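Local atomic coordinates of putative PII-like nitrogen regulatory protein (Shewanella baltica, PDB entry 3CE8), a protein that is of unknown function but is probably a PII-like nitrogen regulatory protein, built as a trimer of ferredoxin-like subunits. Residues 83-86 with 92-95; 40-45 with 49-54; 36-41 with 79-84. All coordinates share one frame; numbering follows the deposited sequence. Where two conformers were deposited one is given.

In the fold
The three contacts pack helices 35-42 and 90-100 onto one face of an antiparallel sheet of strand order 2-3-1-4, the ferredoxin-like topology also found in PII proteins. Contacts 2 and 3, centres about 5 Å apart, both start from helix 35-42 and reach the neighbouring strands 50-60 and 74-86, which are paired by a probable hydrogen bond from Glu-82 N to Ser-52 O (2.9 Å). Contact 1 lies about 10 Å from contact 2, centre to centre, and brings in helix 90-100; Leu-93 CD1 meets Leu-42 CD2 at 3.9 Å, joining the helices. An ethanediol, probably from the crystallisation liquor, bonds to both strands. Contacts 2 and 3 also border the third subunit.

Contact 1 (83-86 with 92-95); sequences IMHP and ALLT. With EDO (1,2-ethanediol), chain E.
Leu-93 lays its CD2 methyl on one face of the His-85 imidazole. The evidence for a CH-pi contact is direct: CD2 stands 3.5 Å from the ring centroid and 15° off the ring normal. It is somewhat displaced toward the rim, on the side of ND1, which is its nearest ring atom at 3.4 Å. In Leu-93, CG anti to the backbone N (chi1 176°) sends the branch toward the strand, where CD2 makes the contact, and the two side chains cross at about a right angle.

The apolar part is small. The same CD2 touches Ile-83 CG2 at 4.1 Å, so one methyl serves two residues spaced two apart on the strand, whose CB atoms both point to the helix.

The polar part keeps the ring from turning. His-85 ND1 donates to Ile-83 O, two residues back on its own strand, at 2.9 Å and with a nearly straight N-H...O angle of 169°. The carbonyl oxygen lies in the imidazole plane, which leaves the ring face to the leucine. At the other nitrogen, NE2 is hydrogen-bonded to Gln-24. The CB of Met-84, a selenomethionine, points away from the helix, while its N makes a weak bond to O2 of an ethanediol.

In the fold, the contact seats helix 90-100 on the end of strand 74-86, with Leu-26 of strand 23-31 touching both His-85 and Leu-93, and Leu-42 of helix 35-42 touching both Ile-83 and Leu-93.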
# COMPACT_ATOMS: atom_id res chain seq x y z
N ILE A 83 -9.69 -1.63 0.83
CA ILE A 83 -11.00 -1.27 1.35
C ILE A 83 -11.00 -0.66 2.75
O ILE A 83 -10.85 -1.32 3.78
CB ILE A 83 -11.91 -2.51 1.36
CG1 ILE A 83 -11.84 -3.20 -0.00
CG2 ILE A 83 -13.37 -2.18 1.76
CD1 ILE A 83 -11.97 -4.66 0.12
N MSE A 84 -11.15 0.64 2.75
CA MSE A 84 -11.26 1.42 3.96
C MSE A 84 -12.65 1.15 4.51
O MSE A 84 -13.64 1.16 3.78
CB MSE A 84 -11.08 2.93 3.70
CG MSE A 84 -11.05 3.75 4.97
SE MSE A 84 -9.36 3.52 5.86
CE MSE A 84 -8.20 4.06 4.40
N HIS A 85 -12.69 0.88 5.81
CA HIS A 85 -13.92 0.56 6.49
C HIS A 85 -13.80 0.79 7.98
O HIS A 85 -12.71 0.76 8.53
CB HIS A 85 -14.24 -0.92 6.26
CG HIS A 85 -13.24 -1.86 6.87
ND1 HIS A 85 -12.01 -2.13 6.28
CD2 HIS A 85 -13.27 -2.57 8.02
CE1 HIS A 85 -11.33 -2.96 7.06
NE2 HIS A 85 -12.06 -3.24 8.12
N PRO A 86 -14.94 1.03 8.64
CA PRO A 86 -14.92 1.14 10.08
C PRO A 86 -14.60 -0.19 10.77
O PRO A 86 -15.12 -1.25 10.40
CB PRO A 86 -16.35 1.59 10.44
CG PRO A 86 -17.11 1.76 9.14
CD PRO A 86 -16.30 1.09 8.07
N ALA A 92 -18.47 -8.01 9.55
CA ALA A 92 -19.46 -7.92 8.47
C ALA A 92 -18.75 -7.98 7.12
O ALA A 92 -19.19 -8.70 6.21
CB ALA A 92 -20.29 -6.64 8.58
N LEU A 93 -17.62 -7.29 7.04
CA LEU A 93 -16.86 -7.16 5.78
C LEU A 93 -16.15 -8.45 5.42
O LEU A 93 -16.22 -8.91 4.29
CB LEU A 93 -15.85 -6.01 5.85
CG LEU A 93 -14.90 -5.79 4.65
CD1 LEU A 93 -15.62 -5.55 3.34
CD2 LEU A 93 -13.95 -4.64 4.95
N LEU A 94 -15.55 -9.07 6.41
CA LEU A 94 -14.75 -10.26 6.16
C LEU A 94 -15.62 -11.49 5.92
O LEU A 94 -15.29 -12.36 5.08
CB LEU A 94 -13.74 -10.52 7.28
CG LEU A 94 -12.58 -9.53 7.51
CD1 LEU A 94 -11.77 -9.96 8.74
CD2 LEU A 94 -11.69 -9.44 6.31
N THR A 95 -16.72 -11.58 6.65
CA THR A 95 -17.66 -12.71 6.49
C THR A 95 -18.33 -12.63 5.11
O THR A 95 -18.59 -13.64 4.47
CB THR A 95 -18.73 -12.77 7.60
OG1 THR A 95 -19.37 -11.50 7.69
CG2 THR A 95 -18.13 -13.08 8.93
C1 EDO E . -9.69 2.89 -0.17
O1 EDO E . -9.35 2.55 -1.52
C2 EDO E . -10.91 3.79 -0.11
O2 EDO E . -11.86 2.86 0.36

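Contact 2 (40-45 with 49-54); sequences DTLIEL and SGFSLG. With EDO (1,2-ethanediol), chain D; EDO (1,2-ethanediol), chain E.
Leu-42 and Phe-51 face each other with their CA atoms 8.0 Å apart, and a type I beta turn runs from Leu-42 to Leu-45, closed by Leu-45 N to Leu-42 O at 3.1 Å. Leu-42 covers one face of the Phe-51 ring. Its CD1 sits 3.8 Å from the centroid and only 8° off the normal, a centred CH-pi contact, while its CB bears on the rim at CE1, 3.6 Å away. The leucine thus touches the ring with two separate carbons. Ile-43 meets it differently: CG2 comes in at the edge, near the ring plane, 4.1 Å from CE1. Phe-51 CG stands between the backbone N and the carbonyl carbon (chi1 58°), which carries the ring off the strand toward Leu-42.

An ethanediol is hydrogen-bonded through O2 to Gly-50 O at 2.6 Å, and another through O1 to Thr-41 O at 3.1 Å.

The contact joins helix 35-42 and the residues after it to strand 50-60, one of the two outermost strands within the chain. Leu-42 also packs on Leu-97 of helix 90-100, and the strand pairs antiparallel with one of the third subunit, whose Phe-59 stacks on Phe-51.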
# COMPACT_ATOMS: atom_id res chain seq x y z
N ASP A 40 -18.80 -6.95 -6.68
CA ASP A 40 -20.24 -7.02 -6.51
C ASP A 40 -20.63 -7.00 -5.06
O ASP A 40 -21.64 -6.42 -4.67
CB ASP A 40 -20.82 -8.28 -7.15
CG ASP A 40 -20.86 -8.21 -8.68
OD1 ASP A 40 -20.66 -7.11 -9.24
OD2 ASP A 40 -21.11 -9.24 -9.32
N THR A 41 -19.81 -7.63 -4.25
CA THR A 41 -20.09 -7.75 -2.83
C THR A 41 -19.90 -6.42 -2.16
O THR A 41 -20.72 -5.97 -1.36
CB THR A 41 -19.15 -8.74 -2.16
OG1 THR A 41 -19.51 -10.06 -2.56
CG2 THR A 41 -19.24 -8.63 -0.64
N LEU A 42 -18.81 -5.76 -2.57
CA LEU A 42 -18.37 -4.53 -1.93
C LEU A 42 -19.33 -3.42 -2.21
O LEU A 42 -19.66 -2.63 -1.32
CB LEU A 42 -16.96 -4.14 -2.40
CG LEU A 42 -15.85 -5.11 -2.02
CD1 LEU A 42 -14.56 -4.82 -2.74
CD2 LEU A 42 -15.66 -5.08 -0.49
N ILE A 43 -19.79 -3.36 -3.46
CA ILE A 43 -20.66 -2.24 -3.89
C ILE A 43 -21.98 -2.29 -3.15
O ILE A 43 -22.71 -1.30 -3.09
CB ILE A 43 -20.96 -2.16 -5.45
CG1 ILE A 43 -21.66 -3.43 -5.93
CG2 ILE A 43 -19.70 -1.88 -6.27
CD1 ILE A 43 -22.18 -3.32 -7.33
N GLU A 44 -22.23 -3.43 -2.53
CA GLU A 44 -23.53 -3.66 -1.91
C GLU A 44 -23.51 -3.38 -0.40
O GLU A 44 -24.52 -3.28 0.27
CB GLU A 44 -23.96 -5.09 -2.21
CG GLU A 44 -25.41 -5.20 -2.42
CD GLU A 44 -25.86 -4.29 -3.59
OE1 GLU A 44 -25.37 -4.48 -4.73
OE2 GLU A 44 -26.71 -3.38 -3.36
N LEU A 45 -22.30 -3.23 0.09
CA LEU A 45 -22.05 -2.96 1.51
C LEU A 45 -22.15 -1.45 1.77
O LEU A 45 -21.31 -0.65 1.31
CB LEU A 45 -20.70 -3.55 1.95
CG LEU A 45 -20.61 -5.09 1.95
CD1 LEU A 45 -19.18 -5.61 2.20
CD2 LEU A 45 -21.59 -5.70 2.98
N SER A 49 -17.66 3.49 1.58
CA SER A 49 -17.86 4.76 0.84
C SER A 49 -17.20 4.70 -0.53
O SER A 49 -17.44 5.55 -1.40
CB SER A 49 -17.30 5.95 1.64
OG SER A 49 -15.92 5.72 1.98
N GLY A 50 -16.42 3.65 -0.70
CA GLY A 50 -15.66 3.41 -1.92
C GLY A 50 -14.50 2.48 -1.62
O GLY A 50 -14.23 2.16 -0.47
N PHE A 51 -13.87 1.98 -2.68
CA PHE A 51 -12.66 1.09 -2.60
C PHE A 51 -11.80 1.22 -3.83
O PHE A 51 -12.21 1.80 -4.82
CB PHE A 51 -13.01 -0.38 -2.40
CG PHE A 51 -13.90 -0.96 -3.47
CD1 PHE A 51 -15.28 -0.80 -3.41
CD2 PHE A 51 -13.36 -1.65 -4.54
CE1 PHE A 51 -16.08 -1.30 -4.40
CE2 PHE A 51 -14.17 -2.16 -5.54
CZ PHE A 51 -15.53 -2.00 -5.47
N SER A 52 -10.62 0.65 -3.73
CA SER A 52 -9.69 0.68 -4.86
C SER A 52 -9.18 -0.68 -5.19
O SER A 52 -9.18 -1.59 -4.38
CB SER A 52 -8.49 1.59 -4.60
OG SER A 52 -7.44 0.88 -3.96
N LEU A 53 -8.73 -0.82 -6.42
CA LEU A 53 -8.15 -2.09 -6.86
C LEU A 53 -7.09 -1.93 -7.92
O LEU A 53 -7.19 -1.11 -8.81
CB LEU A 53 -9.23 -3.04 -7.35
CG LEU A 53 -9.91 -2.82 -8.66
CD1 LEU A 53 -9.02 -3.42 -9.71
CD2 LEU A 53 -11.24 -3.52 -8.66
N GLY A 54 -6.04 -2.70 -7.76
CA GLY A 54 -4.95 -2.68 -8.70
C GLY A 54 -4.36 -4.04 -8.95
O GLY A 54 -4.51 -4.96 -8.16
C1 EDO D . -23.20 -7.74 0.49
O1 EDO D . -22.97 -8.03 -0.90
C2 EDO D . -24.37 -6.80 0.78
O2 EDO D . -24.86 -7.06 2.09
C1 EDO E . -9.69 2.89 -0.17
O1 EDO E . -9.35 2.55 -1.52
C2 EDO E . -10.91 3.79 -0.11
O2 EDO E . -11.86 2.86 0.36

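Contact 3 (36-41 with 79-84); sequences DDIVDT and CKFEIM. With EDO (1,2-ethanediol), chain E; EDO (1,2-ethanediol), chain D.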
# COMPACT_ATOMS: atom_id res chain seq x y z
N ASP A 36 -14.71 -9.91 -10.03
CA ASP A 36 -16.01 -9.27 -10.27
C ASP A 36 -16.96 -9.56 -9.13
O ASP A 36 -17.77 -8.73 -8.73
CB ASP A 36 -16.66 -9.75 -11.57
CG ASP A 36 -15.82 -9.43 -12.81
OD1 ASP A 36 -14.58 -9.32 -12.67
OD2 ASP A 36 -16.41 -9.33 -13.93
N ASP A 37 -16.84 -10.77 -8.61
CA ASP A 37 -17.71 -11.25 -7.53
C ASP A 37 -17.40 -10.44 -6.29
O ASP A 37 -18.28 -10.13 -5.48
CB ASP A 37 -17.51 -12.75 -7.28
CG ASP A 37 -17.89 -13.59 -8.49
OD1 ASP A 37 -19.02 -13.45 -8.98
OD2 ASP A 37 -17.05 -14.39 -8.96
N ILE A 38 -16.14 -10.07 -6.16
CA ILE A 38 -15.71 -9.31 -5.00
C ILE A 38 -16.24 -7.88 -5.15
O ILE A 38 -16.72 -7.26 -4.20
CB ILE A 38 -14.19 -9.28 -4.80
CG1 ILE A 38 -13.68 -10.62 -4.29
CG2 ILE A 38 -13.80 -8.22 -3.76
CD1 ILE A 38 -12.18 -10.67 -4.07
N VAL A 39 -16.17 -7.37 -6.37
CA VAL A 39 -16.61 -6.00 -6.63
C VAL A 39 -18.09 -5.90 -6.31
O VAL A 39 -18.56 -4.95 -5.71
CB VAL A 39 -16.30 -5.58 -8.08
CG1 VAL A 39 -17.14 -4.35 -8.54
CG2 VAL A 39 -14.82 -5.34 -8.21
N ASP A 40 -18.80 -6.95 -6.68
CA ASP A 40 -20.24 -7.02 -6.51
C ASP A 40 -20.63 -7.00 -5.06
O ASP A 40 -21.64 -6.42 -4.67
CB ASP A 40 -20.82 -8.28 -7.15
CG ASP A 40 -20.86 -8.21 -8.68
OD1 ASP A 40 -20.66 -7.11 -9.24
OD2 ASP A 40 -21.11 -9.24 -9.32
N THR A 41 -19.81 -7.63 -4.25
CA THR A 41 -20.09 -7.75 -2.83
C THR A 41 -19.90 -6.42 -2.16
O THR A 41 -20.72 -5.97 -1.36
CB THR A 41 -19.15 -8.74 -2.16
OG1 THR A 41 -19.51 -10.06 -2.56
CG2 THR A 41 -19.24 -8.63 -0.64
N CYS A 79 -5.26 -9.54 -8.22
CA CYS A 79 -5.95 -8.30 -8.09
C CYS A 79 -5.88 -7.90 -6.63
O CYS A 79 -6.24 -8.65 -5.75
CB CYS A 79 -7.40 -8.48 -8.57
SG CYS A 79 -8.39 -6.97 -8.52
N LYS A 80 -5.38 -6.70 -6.40
CA LYS A 80 -5.23 -6.17 -5.06
C LYS A 80 -6.23 -5.06 -4.81
O LYS A 80 -6.21 -3.97 -5.41
CB LYS A 80 -3.80 -5.68 -4.82
CG LYS A 80 -3.49 -5.08 -3.44
CD LYS A 80 -2.13 -4.35 -3.52
CE LYS A 80 -1.68 -3.64 -2.27
NZ LYS A 80 -0.44 -2.82 -2.52
N PHE A 81 -7.10 -5.41 -3.86
CA PHE A 81 -8.16 -4.56 -3.38
C PHE A 81 -7.74 -3.91 -2.09
O PHE A 81 -7.10 -4.53 -1.24
CB PHE A 81 -9.43 -5.38 -3.05
CG PHE A 81 -10.21 -5.88 -4.26
CD1 PHE A 81 -9.91 -7.10 -4.85
CD2 PHE A 81 -11.27 -5.15 -4.78
CE1 PHE A 81 -10.63 -7.54 -5.93
CE2 PHE A 81 -11.98 -5.59 -5.87
CZ PHE A 81 -11.67 -6.78 -6.44
N GLU A 82 -8.10 -2.65 -1.96
CA GLU A 82 -7.91 -1.90 -0.72
C GLU A 82 -9.23 -1.27 -0.36
O GLU A 82 -9.83 -0.52 -1.16
CB GLU A 82 -6.79 -0.87 -0.84
CG GLU A 82 -5.44 -1.52 -1.01
CD GLU A 82 -4.26 -0.57 -0.86
OE1 GLU A 82 -4.43 0.66 -0.71
OE2 GLU A 82 -3.15 -1.08 -0.87
N ILE A 83 -9.69 -1.63 0.83
CA ILE A 83 -11.00 -1.27 1.35
C ILE A 83 -11.00 -0.66 2.75
O ILE A 83 -10.85 -1.32 3.78
CB ILE A 83 -11.91 -2.51 1.36
CG1 ILE A 83 -11.84 -3.20 -0.00
CG2 ILE A 83 -13.37 -2.18 1.76
CD1 ILE A 83 -11.97 -4.66 0.12
N MSE A 84 -11.15 0.64 2.75
CA MSE A 84 -11.26 1.42 3.96
C MSE A 84 -12.65 1.15 4.51
O MSE A 84 -13.64 1.16 3.78
CB MSE A 84 -11.08 2.93 3.70
CG MSE A 84 -11.05 3.75 4.97
SE MSE A 84 -9.36 3.52 5.86
CE MSE A 84 -8.20 4.06 4.40
C1 EDO E . -9.69 2.89 -0.17
O1 EDO E . -9.35 2.55 -1.52
C2 EDO E . -10.91 3.79 -0.11
O2 EDO E . -11.86 2.86 0.36
C1 EDO D . -23.20 -7.74 0.49
O1 EDO D . -22.97 -8.03 -0.90
C2 EDO D . -24.37 -6.80 0.78
O2 EDO D . -24.86 -7.06 2.09
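Ile-38 covers one face of the Phe-81 ring, and its side chain can be followed outward atom by atom. CB already touches the far end of the ring, 3.9 Å from CZ. At the branch, CG2 is set anti to the backbone N (chi1 -73° for CG1) and hangs over the middle of the face, 3.8 Å from the centroid and 13° off the normal, which identifies a CH-pi contact. CG1 carries the other arm on to the tip, CD1, which rests 4.0 Å from CE1. The isoleucine therefore spans the ring from its centre to one side of its rim.

Val-39, next along the helix, takes the edge instead. Its CG2 lies in the ring plane, 3.7 Å from CE2, and the two side chains meet at about a right angle. Face and edge are thus filled by consecutive helix residues. With Phe-81 replaced by alanine, the Ile-38 methyl would probably lose the face it rests on and Val-39 its edge contact, opening a gap under the helix.

On the helix itself, Asp-37 O takes two bonds from Thr-41, one from N and one from OG1 (3.2 Å), arriving on opposite faces of the carbonyl plane.

The contact fastens helix 35-42 to the middle of strand 74-86, a strand flanked by 23-31 and 50-60. Leu-53 of strand 50-60 adjoins Phe-81, helix 90-100 meets Ile-38 through Leu-97 and Val-100, and Val-39 packs on Phe-59 of the third subunit.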